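Choline kinase (Streptococcus pneumoniae, PDB 4R78) probably phosphorylates choline with ATP as phosphate donor, and binds AMP in the nucleotide pocket of a protein kinase-like fold. Local coordinates at residues L197-F202 against L232-T237; D226-F231 against E258-Y263; K128-L133 against E242-H247; G91-N96 against I213-S218. All blocks are in the same frame, centred on the assembly; numbering follows the deposited sequence.

Contact 1 (L197-F202 against L232-T237); sequences LVPENF and LESEFT. With AMP (adenosine monophosphate), chain C.
E233, at the C-terminal end of helix 223-233, folds its side chain down alongside V198, the two running in the same direction. Its CB sits 3.9 Å from V198 CA and close to L197 O. CG then comes up beside the valine branch CG1. The chain bends sharply at the next bond (chi2 -76°), which lays the carboxylate against V198: CG1 stands over the flat face of the group, 3.5 Å from E233 CD, with both oxygens about equally far from that methyl. At the tip, OE2 forms a salt bridge with R292, so the charged end is engaged while the aliphatic part packs. L197-F202 corresponds to most of the catalytic loop of protein kinases, the HxDxxxxN stretch from H194 to N201, and AMP O3' donates to E200 O over 2.9 Å. Next along, the pyrrolidine of P199 abuts S234, with P199 CG 3.3 Å from S234 OG. That hydroxyl donates to a water at 2.6 Å, and the same water donates to L197 O at 2.8 Å, a water bridge beside the proline-serine contact. S234 is where the helix unwinds; E235, with positive phi, is the C-prime residue of a Schellman motif in which F236 N reaches back to F231 O.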
# COMPACT_ATOMS: atom_id res chain seq x y z
N LEU A 197 3.89 2.23 0.87
CA LEU A 197 4.26 3.18 1.92
C LEU A 197 3.85 4.64 1.65
O LEU A 197 4.68 5.56 1.72
CB LEU A 197 5.76 3.06 2.26
CG LEU A 197 6.19 1.74 2.91
CD1 LEU A 197 7.68 1.74 3.14
CD2 LEU A 197 5.45 1.46 4.22
N VAL A 198 2.57 4.84 1.35
CA VAL A 198 1.98 6.19 1.37
C VAL A 198 2.02 6.73 2.81
O VAL A 198 1.91 5.95 3.76
CB VAL A 198 0.54 6.22 0.79
CG1 VAL A 198 0.54 5.93 -0.70
CG2 VAL A 198 -0.38 5.23 1.53
N PRO A 199 2.19 8.05 2.97
CA PRO A 199 2.34 8.57 4.33
C PRO A 199 1.11 8.35 5.20
O PRO A 199 1.25 8.18 6.42
CB PRO A 199 2.62 10.06 4.12
CG PRO A 199 2.20 10.36 2.76
CD PRO A 199 2.31 9.11 1.95
N GLU A 200 -0.07 8.33 4.59
CA GLU A 200 -1.32 8.12 5.34
C GLU A 200 -1.48 6.69 5.87
O GLU A 200 -2.44 6.39 6.58
CB GLU A 200 -2.55 8.57 4.53
CG GLU A 200 -2.87 7.74 3.29
CD GLU A 200 -2.20 8.26 2.02
OE1 GLU A 200 -2.68 7.92 0.91
OE2 GLU A 200 -1.19 9.01 2.10
N ASN A 201 -0.53 5.81 5.54
CA ASN A 201 -0.48 4.49 6.16
C ASN A 201 0.28 4.47 7.48
O ASN A 201 0.44 3.42 8.10
CB ASN A 201 0.05 3.43 5.18
CG ASN A 201 -1.03 2.94 4.22
OD1 ASN A 201 -2.21 3.19 4.43
ND2 ASN A 201 -0.62 2.24 3.17
N PHE A 202 0.74 5.64 7.91
CA PHE A 202 1.29 5.81 9.25
C PHE A 202 0.29 6.59 10.08
O PHE A 202 -0.14 7.68 9.69
CB PHE A 202 2.63 6.54 9.20
CG PHE A 202 3.74 5.75 8.55
CD1 PHE A 202 4.58 4.95 9.32
CD2 PHE A 202 3.96 5.83 7.18
CE1 PHE A 202 5.62 4.22 8.72
CE2 PHE A 202 4.99 5.11 6.57
CZ PHE A 202 5.82 4.30 7.35
N LEU A 232 8.88 8.43 -2.86
CA LEU A 232 8.06 8.95 -3.95
C LEU A 232 6.71 9.47 -3.47
O LEU A 232 6.27 10.55 -3.88
CB LEU A 232 7.86 7.88 -5.03
CG LEU A 232 7.24 8.31 -6.36
CD1 LEU A 232 8.10 9.36 -7.04
CD2 LEU A 232 7.05 7.10 -7.28
N GLU A 233 6.06 8.71 -2.59
CA GLU A 233 4.72 9.06 -2.13
C GLU A 233 4.69 10.31 -1.24
O GLU A 233 3.66 10.98 -1.16
CB GLU A 233 4.03 7.88 -1.43
CG GLU A 233 3.84 6.63 -2.31
CD GLU A 233 2.70 6.75 -3.32
OE1 GLU A 233 2.12 7.84 -3.50
OE2 GLU A 233 2.38 5.72 -3.95
N SER A 234 5.81 10.62 -0.59
CA SER A 234 5.91 11.83 0.22
C SER A 234 6.76 12.93 -0.42
O SER A 234 7.04 13.95 0.21
CB SER A 234 6.44 11.51 1.62
OG SER A 234 5.47 10.84 2.40
N GLU A 235 7.16 12.70 -1.67
CA GLU A 235 7.98 13.65 -2.44
C GLU A 235 9.18 14.16 -1.64
O GLU A 235 9.37 15.36 -1.47
CB GLU A 235 7.12 14.81 -2.96
CG GLU A 235 6.02 14.38 -3.92
CD GLU A 235 5.40 15.55 -4.65
OE1 GLU A 235 6.16 16.37 -5.22
OE2 GLU A 235 4.16 15.64 -4.67
N PHE A 236 9.99 13.22 -1.15
CA PHE A 236 11.21 13.55 -0.44
C PHE A 236 12.16 14.34 -1.33
O PHE A 236 12.30 14.04 -2.52
CB PHE A 236 11.94 12.27 -0.00
CG PHE A 236 11.44 11.66 1.29
CD1 PHE A 236 12.31 10.91 2.08
CD2 PHE A 236 10.12 11.82 1.72
CE1 PHE A 236 11.88 10.32 3.26
CE2 PHE A 236 9.69 11.24 2.92
CZ PHE A 236 10.57 10.49 3.69
N THR A 237 12.80 15.35 -0.75
CA THR A 237 13.90 16.04 -1.41
C THR A 237 15.12 15.13 -1.40
O THR A 237 15.13 14.12 -0.69
CB THR A 237 14.26 17.32 -0.66
OG1 THR A 237 14.65 16.97 0.68
CG2 THR A 237 13.08 18.27 -0.60
P AMP C . -5.59 4.92 4.03
O1P AMP C . -5.29 4.18 2.75
O2P AMP C . -6.22 6.27 3.83
O3P AMP C . -4.46 4.90 5.04
O5' AMP C . -6.75 4.05 4.74
C5' AMP C . -6.82 3.98 6.17
C4' AMP C . -7.10 5.36 6.75
O4' AMP C . -8.09 5.26 7.78
C3' AMP C . -5.85 5.96 7.38
O3' AMP C . -5.28 6.96 6.54
C2' AMP C . -6.32 6.54 8.70
O2' AMP C . -6.59 7.93 8.57
C1' AMP C . -7.63 5.83 9.01
N9 AMP C . -7.42 4.78 10.03
C8 AMP C . -6.96 3.53 9.80
N7 AMP C . -6.89 2.80 10.93
C5 AMP C . -7.33 3.58 11.93
C6 AMP C . -7.52 3.42 13.39
N6 AMP C . -7.21 2.25 14.00
N1 AMP C . -8.00 4.47 14.09
C2 AMP C . -8.31 5.64 13.49
N3 AMP C . -8.16 5.85 12.16
C4 AMP C . -7.68 4.88 11.34
O HOH W 1 5.56 8.26 1.92

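Contact 2 (D226-F231 against E258-Y263); sequences DLAALF and EKIAIY
A chi1 of -68° sets I260 CG2 anti to the backbone N and CG1 anti to the carbonyl carbon, and an extended chi2 (168°) carries CD1 onward, so that both branches meet A228, L227 and F231 of helix 223-233. The contact joins two helices of the C-terminal lobe of the protein kinase-like fold, 223-233 and 257-280. Their local axes cross at -63° and approach to 8.2 Å, a closeness that goes with the small alanine at the crossing, where A228 CA is 4.9 Å from I260 CA. I260 CG2 goes to A228 and to the ring of F231, which it meets obliquely at F231 CD2, 4.1 Å away. I260 CD1 reaches F231 CE2 and, on the neighbouring turn, L227 CD2 at 4.2 Å. F231 therefore touches both branches, and its ring also meets that of F236.

Away from this interface, D226 takes the backbone N atoms of H194 and I195 on its carboxylate, much as the aspartate of helix F in protein kinases holds the catalytic loop. K259 likewise turns its amine away, to D222 and D189. Y263 contributes only its root here, for its ring leads off toward V188 and L183. The A228 methyl rests on two parts of the other helix: A228 CB lies 3.5 Å from I260 O and 3.7 Å from Y263 CB.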
# COMPACT_ATOMS: atom_id res chain seq x y z
N ASP A 226 10.22 -0.63 -1.11
CA ASP A 226 9.62 0.09 0.01
C ASP A 226 10.23 1.48 0.19
O ASP A 226 9.52 2.46 0.44
CB ASP A 226 9.72 -0.71 1.30
CG ASP A 226 8.60 -1.72 1.48
OD1 ASP A 226 7.70 -1.80 0.61
OD2 ASP A 226 8.63 -2.42 2.50
N LEU A 227 11.55 1.57 0.05
CA LEU A 227 12.22 2.86 0.16
C LEU A 227 11.78 3.81 -0.96
O LEU A 227 11.46 4.97 -0.70
CB LEU A 227 13.74 2.70 0.19
CG LEU A 227 14.35 2.40 1.57
CD1 LEU A 227 13.88 1.09 2.20
CD2 LEU A 227 15.85 2.42 1.48
N ALA A 228 11.71 3.29 -2.19
CA ALA A 228 11.21 4.07 -3.32
C ALA A 228 9.80 4.60 -3.06
O ALA A 228 9.52 5.76 -3.33
CB ALA A 228 11.25 3.24 -4.60
N ALA A 229 8.93 3.75 -2.52
CA ALA A 229 7.56 4.15 -2.24
C ALA A 229 7.48 5.24 -1.18
O ALA A 229 6.78 6.24 -1.38
CB ALA A 229 6.71 2.94 -1.83
N LEU A 230 8.17 5.05 -0.06
CA LEU A 230 8.21 6.07 0.98
C LEU A 230 8.65 7.42 0.40
O LEU A 230 7.99 8.44 0.59
CB LEU A 230 9.16 5.66 2.11
CG LEU A 230 9.22 6.60 3.31
CD1 LEU A 230 7.99 6.46 4.19
CD2 LEU A 230 10.48 6.34 4.11
N PHE A 231 9.75 7.40 -0.35
CA PHE A 231 10.35 8.60 -0.92
C PHE A 231 9.42 9.25 -1.94
O PHE A 231 9.18 10.46 -1.90
CB PHE A 231 11.69 8.28 -1.57
CG PHE A 231 12.78 7.85 -0.62
CD1 PHE A 231 12.59 7.89 0.76
CD2 PHE A 231 14.01 7.44 -1.11
CE1 PHE A 231 13.61 7.50 1.63
CE2 PHE A 231 15.03 7.06 -0.26
CZ PHE A 231 14.84 7.08 1.12
N GLU A 258 20.36 3.03 -7.24
CA GLU A 258 19.85 2.70 -8.57
C GLU A 258 18.55 1.91 -8.50
O GLU A 258 17.62 2.18 -9.27
CB GLU A 258 20.89 1.95 -9.42
CG GLU A 258 20.45 1.82 -10.87
CD GLU A 258 21.46 1.13 -11.77
OE1 GLU A 258 22.57 0.78 -11.31
OE2 GLU A 258 21.14 0.94 -12.97
N LYS A 259 18.47 0.95 -7.58
CA LYS A 259 17.24 0.18 -7.40
C LYS A 259 16.08 1.09 -7.00
O LYS A 259 14.98 0.94 -7.50
CB LYS A 259 17.42 -0.94 -6.37
CG LYS A 259 18.12 -2.18 -6.89
CD LYS A 259 18.23 -3.20 -5.77
CE LYS A 259 18.79 -4.51 -6.25
NZ LYS A 259 19.00 -5.43 -5.09
N ILE A 260 16.34 2.03 -6.09
CA ILE A 260 15.33 3.00 -5.70
C ILE A 260 14.80 3.75 -6.92
O ILE A 260 13.59 3.88 -7.10
CB ILE A 260 15.86 3.97 -4.61
CG1 ILE A 260 16.09 3.20 -3.30
CG2 ILE A 260 14.88 5.13 -4.38
CD1 ILE A 260 16.88 3.98 -2.26
N ALA A 261 15.71 4.23 -7.77
CA ALA A 261 15.33 4.98 -8.96
C ALA A 261 14.46 4.13 -9.90
O ALA A 261 13.45 4.61 -10.43
CB ALA A 261 16.57 5.49 -9.69
N ILE A 262 14.85 2.87 -10.08
CA ILE A 262 14.11 1.94 -10.93
C ILE A 262 12.71 1.64 -10.37
O ILE A 262 11.73 1.67 -11.11
CB ILE A 262 14.91 0.63 -11.18
CG1 ILE A 262 16.13 0.94 -12.05
CG2 ILE A 262 14.03 -0.43 -11.83
CD1 ILE A 262 17.18 -0.17 -12.12
N TYR A 263 12.63 1.38 -9.07
CA TYR A 263 11.35 1.06 -8.45
C TYR A 263 10.37 2.24 -8.44
O TYR A 263 9.17 2.02 -8.52
CB TYR A 263 11.52 0.44 -7.06
CG TYR A 263 12.08 -0.97 -7.12
CD1 TYR A 263 11.52 -1.93 -7.96
CD2 TYR A 263 13.17 -1.34 -6.33
CE1 TYR A 263 12.03 -3.22 -8.03
CE2 TYR A 263 13.69 -2.64 -6.39
CZ TYR A 263 13.11 -3.56 -7.24
OH TYR A 263 13.61 -4.84 -7.31

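Contact 3 (K128-L133 against E242-H247); sequences KIAPIL and ETFLSH
A130 and H247 mark the nearest backbone approach, 6.0 Å between CA atoms, where the local axes of helices 126-137 and 238-248 pass 9.4 Å apart at -53° and the first helix is kinked by P131. Beside that point lies the ring of F244. Its CG is anti to the backbone N (chi1 -168°), which sends the ring toward helix 126-137 to lie against A130. The alanine CB sits over one face, and F244 CZ comes to 3.6 Å from A130 CA. I129 approaches differently, at the ring edge near its plane, with I129 CG2 3.8 Å from F244 CE1. L133, one turn on, brings CD1 obliquely to F244 CZ at 4.0 Å. Both helices belong to the C-terminal lobe of the kinase-like fold; beyond F244, L230 of helix 223-233 touches the same ring and F126 meets it edge-to-face. Helix 126-137 also rests, through I129 and I132, on L210 of strand 210-212. H247 lies at the outer margin: its CB packs 3.6 Å from A130 CB, while the imidazole leads away from K128-L133.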
# COMPACT_ATOMS: atom_id res chain seq x y z
N LYS A 128 11.67 7.60 14.19
CA LYS A 128 10.74 6.49 14.40
C LYS A 128 10.57 5.63 13.15
O LYS A 128 10.46 4.41 13.24
CB LYS A 128 9.36 7.00 14.83
CG LYS A 128 9.29 7.62 16.22
CD LYS A 128 7.85 8.00 16.54
CE LYS A 128 7.71 8.56 17.95
NZ LYS A 128 6.29 8.89 18.25
N ILE A 129 10.51 6.28 11.99
CA ILE A 129 10.14 5.57 10.76
C ILE A 129 11.27 4.72 10.18
O ILE A 129 11.01 3.63 9.67
CB ILE A 129 9.51 6.52 9.71
CG1 ILE A 129 8.19 7.07 10.26
CG2 ILE A 129 9.24 5.80 8.39
CD1 ILE A 129 7.75 8.37 9.67
N ALA A 130 12.51 5.19 10.28
CA ALA A 130 13.64 4.37 9.82
C ALA A 130 13.73 3.04 10.57
O ALA A 130 13.83 1.99 9.94
CB ALA A 130 14.96 5.15 9.86
N PRO A 131 13.66 3.06 11.92
CA PRO A 131 13.61 1.80 12.67
C PRO A 131 12.42 0.91 12.30
O PRO A 131 12.56 -0.32 12.27
CB PRO A 131 13.51 2.25 14.12
CG PRO A 131 14.23 3.55 14.13
CD PRO A 131 13.84 4.21 12.84
N ILE A 132 11.27 1.51 12.00
CA ILE A 132 10.10 0.73 11.58
C ILE A 132 10.39 -0.05 10.30
O ILE A 132 10.09 -1.24 10.22
CB ILE A 132 8.83 1.61 11.43
CG1 ILE A 132 8.26 1.97 12.81
CG2 ILE A 132 7.76 0.89 10.59
CD1 ILE A 132 7.16 3.02 12.77
N LEU A 133 10.98 0.61 9.32
CA LEU A 133 11.29 -0.06 8.06
C LEU A 133 12.36 -1.13 8.25
O LEU A 133 12.30 -2.19 7.63
CB LEU A 133 11.67 0.94 6.96
CG LEU A 133 10.53 1.82 6.43
CD1 LEU A 133 10.91 2.39 5.07
CD2 LEU A 133 9.20 1.07 6.36
N GLU A 242 18.70 11.28 1.44
CA GLU A 242 20.02 10.98 1.98
C GLU A 242 20.02 10.81 3.50
O GLU A 242 20.63 9.88 4.03
CB GLU A 242 21.04 12.05 1.55
CG GLU A 242 21.37 11.99 0.06
CD GLU A 242 21.81 10.61 -0.39
OE1 GLU A 242 22.93 10.18 -0.03
OE2 GLU A 242 21.03 9.94 -1.11
N THR A 243 19.30 11.69 4.19
CA THR A 243 19.19 11.63 5.64
C THR A 243 18.46 10.35 6.06
O THR A 243 18.91 9.66 6.97
CB THR A 243 18.51 12.89 6.22
OG1 THR A 243 19.28 14.05 5.85
CG2 THR A 243 18.42 12.83 7.74
N PHE A 244 17.35 10.04 5.40
CA PHE A 244 16.61 8.83 5.74
C PHE A 244 17.45 7.58 5.50
O PHE A 244 17.47 6.68 6.35
CB PHE A 244 15.29 8.72 4.98
CG PHE A 244 14.40 7.64 5.52
CD1 PHE A 244 13.46 7.92 6.52
CD2 PHE A 244 14.53 6.32 5.07
CE1 PHE A 244 12.66 6.91 7.04
CE2 PHE A 244 13.72 5.30 5.59
CZ PHE A 244 12.79 5.60 6.57
N LEU A 245 18.14 7.52 4.36
CA LEU A 245 18.99 6.37 4.05
C LEU A 245 20.10 6.20 5.07
O LEU A 245 20.41 5.07 5.46
CB LEU A 245 19.55 6.48 2.63
CG LEU A 245 18.54 6.38 1.48
CD1 LEU A 245 19.18 6.68 0.14
CD2 LEU A 245 17.86 5.01 1.46
N SER A 246 20.68 7.31 5.53
CA SER A 246 21.71 7.24 6.57
C SER A 246 21.19 6.57 7.85
O SER A 246 21.88 5.74 8.44
CB SER A 246 22.27 8.63 6.88
OG SER A 246 23.33 8.53 7.80
N HIS A 247 19.97 6.93 8.25
CA HIS A 247 19.30 6.33 9.41
C HIS A 247 18.95 4.85 9.17
O HIS A 247 19.12 4.02 10.06
CB HIS A 247 18.00 7.09 9.71
CG HIS A 247 18.20 8.42 10.38
ND1 HIS A 247 17.70 8.69 11.64
CD2 HIS A 247 18.81 9.55 9.96
CE1 HIS A 247 18.01 9.93 11.97
NE2 HIS A 247 18.69 10.47 10.97

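Contact 4 (G91-N96 against I213-S218); sequences GLDVKN and IDWEYS. With AMP (adenosine monophosphate), chain C.
I213 packs against V94 and D93 at the start of the segment that, by family resemblance, matches the DFG region of protein kinases, with D214 in the aspartate position. I213 CG2 meets V94 CG1 at 3.8 Å and also lies near D93 OD1. The other branch turns off into the nucleotide site, where I213 CD1 comes to 3.4 Å from AMP C8. D214 has positive phi, and its CB points away from G91-N96. At the end of the carboxylate, D214 OD2 lies 3.0 Å from AMP O5', while OD1 forms a salt bridge with K106. The backbone N of D214 faces back toward the loop and donates to a water, which in turn donates to D93 OD1 at 2.8 Å. W215 repeats the scheme: a second water accepts from its N and donates to D93 OD2, so the one carboxylate holds two successive amides through water. D93 has CG anti to its own N (chi1 -159°), which lays the carboxylate alongside the indole, the planes 40° apart and D93 OD2 3.3 Å from W215 CD1. Further round the ring, L92 CD1 touches W215 CZ2 at 4.1 Å, and W215 NE1 is hydrogen-bonded to L212 O. W215 also opens a type I turn, closed by S218 N donating to W215 O over 2.9 Å.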
# COMPACT_ATOMS: atom_id res chain seq x y z
N GLY A 91 4.30 -5.78 16.06
CA GLY A 91 3.65 -4.67 16.75
C GLY A 91 3.52 -3.40 15.92
O GLY A 91 3.36 -2.31 16.47
N LEU A 92 3.58 -3.54 14.60
CA LEU A 92 3.53 -2.39 13.71
C LEU A 92 2.11 -2.00 13.32
O LEU A 92 1.76 -0.83 13.32
CB LEU A 92 4.38 -2.64 12.45
CG LEU A 92 5.89 -2.80 12.65
CD1 LEU A 92 6.57 -3.13 11.33
CD2 LEU A 92 6.50 -1.55 13.28
N ASP A 93 1.30 -3.00 12.98
CA ASP A 93 -0.08 -2.77 12.55
C ASP A 93 -0.99 -2.63 13.77
O ASP A 93 -0.65 -3.06 14.88
CB ASP A 93 -0.52 -3.95 11.68
CG ASP A 93 -1.70 -3.62 10.76
OD1 ASP A 93 -2.28 -2.51 10.81
OD2 ASP A 93 -2.06 -4.51 9.96
N VAL A 94 -2.15 -2.02 13.55
CA VAL A 94 -3.21 -1.97 14.55
C VAL A 94 -3.88 -3.34 14.69
O VAL A 94 -3.64 -4.26 13.90
CB VAL A 94 -4.26 -0.88 14.23
CG1 VAL A 94 -3.61 0.50 14.17
CG2 VAL A 94 -4.98 -1.18 12.92
N LYS A 95 -4.74 -3.47 15.70
CA LYS A 95 -5.42 -4.73 15.99
C LYS A 95 -6.48 -5.09 14.96
O LYS A 95 -7.32 -4.25 14.59
CB LYS A 95 -6.05 -4.68 17.38
CG LYS A 95 -6.64 -5.99 17.84
CD LYS A 95 -7.44 -5.81 19.11
CE LYS A 95 -7.85 -7.14 19.71
NZ LYS A 95 -6.68 -7.91 20.23
N ASN A 96 -6.45 -6.34 14.50
CA ASN A 96 -7.46 -6.87 13.59
C ASN A 96 -8.51 -7.70 14.31
O ASN A 96 -8.18 -8.53 15.17
CB ASN A 96 -6.79 -7.73 12.51
CG ASN A 96 -7.78 -8.28 11.50
OD1 ASN A 96 -8.41 -7.53 10.76
ND2 ASN A 96 -7.92 -9.60 11.49
N ILE A 213 0.04 0.78 8.89
CA ILE A 213 -1.21 0.05 8.64
C ILE A 213 -1.37 -0.31 7.16
O ILE A 213 -0.53 0.03 6.33
CB ILE A 213 -2.45 0.86 9.12
CG1 ILE A 213 -2.62 2.14 8.28
CG2 ILE A 213 -2.33 1.16 10.62
CD1 ILE A 213 -3.97 2.80 8.43
N ASP A 214 -2.46 -1.02 6.87
CA ASP A 214 -2.90 -1.33 5.50
C ASP A 214 -1.87 -2.14 4.72
O ASP A 214 -1.28 -1.68 3.73
CB ASP A 214 -3.35 -0.06 4.77
CG ASP A 214 -4.70 0.46 5.26
OD1 ASP A 214 -5.32 -0.17 6.15
OD2 ASP A 214 -5.16 1.49 4.75
N TRP A 215 -1.69 -3.37 5.18
CA TRP A 215 -0.72 -4.30 4.62
C TRP A 215 -1.29 -5.16 3.48
O TRP A 215 -0.75 -6.22 3.18
CB TRP A 215 -0.17 -5.19 5.74
CG TRP A 215 0.64 -4.42 6.75
CD1 TRP A 215 0.17 -3.56 7.71
CD2 TRP A 215 2.06 -4.44 6.90
NE1 TRP A 215 1.21 -3.05 8.44
CE2 TRP A 215 2.38 -3.57 7.96
CE3 TRP A 215 3.09 -5.10 6.22
CZ2 TRP A 215 3.70 -3.34 8.37
CZ3 TRP A 215 4.40 -4.88 6.63
CH2 TRP A 215 4.69 -4.01 7.70
N GLU A 216 -2.36 -4.69 2.84
CA GLU A 216 -3.04 -5.47 1.79
C GLU A 216 -2.16 -5.89 0.62
O GLU A 216 -2.45 -6.87 -0.05
CB GLU A 216 -4.27 -4.73 1.25
CG GLU A 216 -5.49 -4.77 2.17
CD GLU A 216 -5.25 -4.08 3.50
OE1 GLU A 216 -4.71 -2.95 3.49
OE2 GLU A 216 -5.61 -4.66 4.55
N TYR A 217 -1.09 -5.13 0.37
CA TYR A 217 -0.19 -5.43 -0.73
C TYR A 217 1.08 -6.15 -0.30
O TYR A 217 1.92 -6.50 -1.14
CB TYR A 217 0.16 -4.15 -1.49
CG TYR A 217 -1.05 -3.49 -2.12
CD1 TYR A 217 -1.53 -3.91 -3.36
CD2 TYR A 217 -1.73 -2.47 -1.46
CE1 TYR A 217 -2.65 -3.32 -3.93
CE2 TYR A 217 -2.84 -1.87 -2.02
CZ TYR A 217 -3.30 -2.30 -3.26
OH TYR A 217 -4.41 -1.70 -3.82
N SER A 218 1.20 -6.41 1.00
CA SER A 218 2.45 -6.96 1.55
C SER A 218 2.86 -8.27 0.86
O SER A 218 2.02 -9.12 0.54
CB SER A 218 2.38 -7.13 3.08
OG SER A 218 1.55 -8.21 3.47
P AMP C . -5.59 4.92 4.03
O1P AMP C . -5.29 4.18 2.75
O2P AMP C . -6.22 6.27 3.83
O3P AMP C . -4.46 4.90 5.04
O5' AMP C . -6.75 4.05 4.74
C5' AMP C . -6.82 3.98 6.17
C4' AMP C . -7.10 5.36 6.75
O4' AMP C . -8.09 5.26 7.78
C3' AMP C . -5.85 5.96 7.38
O3' AMP C . -5.28 6.96 6.54
C2' AMP C . -6.32 6.54 8.70
O2' AMP C . -6.59 7.93 8.57
C1' AMP C . -7.63 5.83 9.01
N9 AMP C . -7.42 4.78 10.03
C8 AMP C . -6.96 3.53 9.80
N7 AMP C . -6.89 2.80 10.93
C5 AMP C . -7.33 3.58 11.93
C6 AMP C . -7.52 3.42 13.39
N6 AMP C . -7.21 2.25 14.00
N1 AMP C . -8.00 4.47 14.09
C2 AMP C . -8.31 5.64 13.49
N3 AMP C . -8.16 5.85 12.16
C4 AMP C . -7.68 4.88 11.34
O HOH W 2 -4.38 -1.93 9.06
O HOH W 3 -3.21 -4.32 7.43

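Contacts 1 and 4 both touch AMP; their centres are 16 Å apart and they are joined where N201 O and I213 N come within 2.8 Å, probably a hydrogen bond. Contact 2 lies 11 Å from contact 1, centre to centre, and shares helix 223-233, with L197 CD1 against D226 O. Contact 3 adjoins contact 2 through L230 and F231, which pack on F244, and meets contact 1 where F202 CZ rests on I129 CG2. The I129 side chain is still about 13 Å from AMP. I132 touching L92 joins contact 3 to contact 4, whereas contacts 2 and 4 do not touch, their centres 21 Å apart.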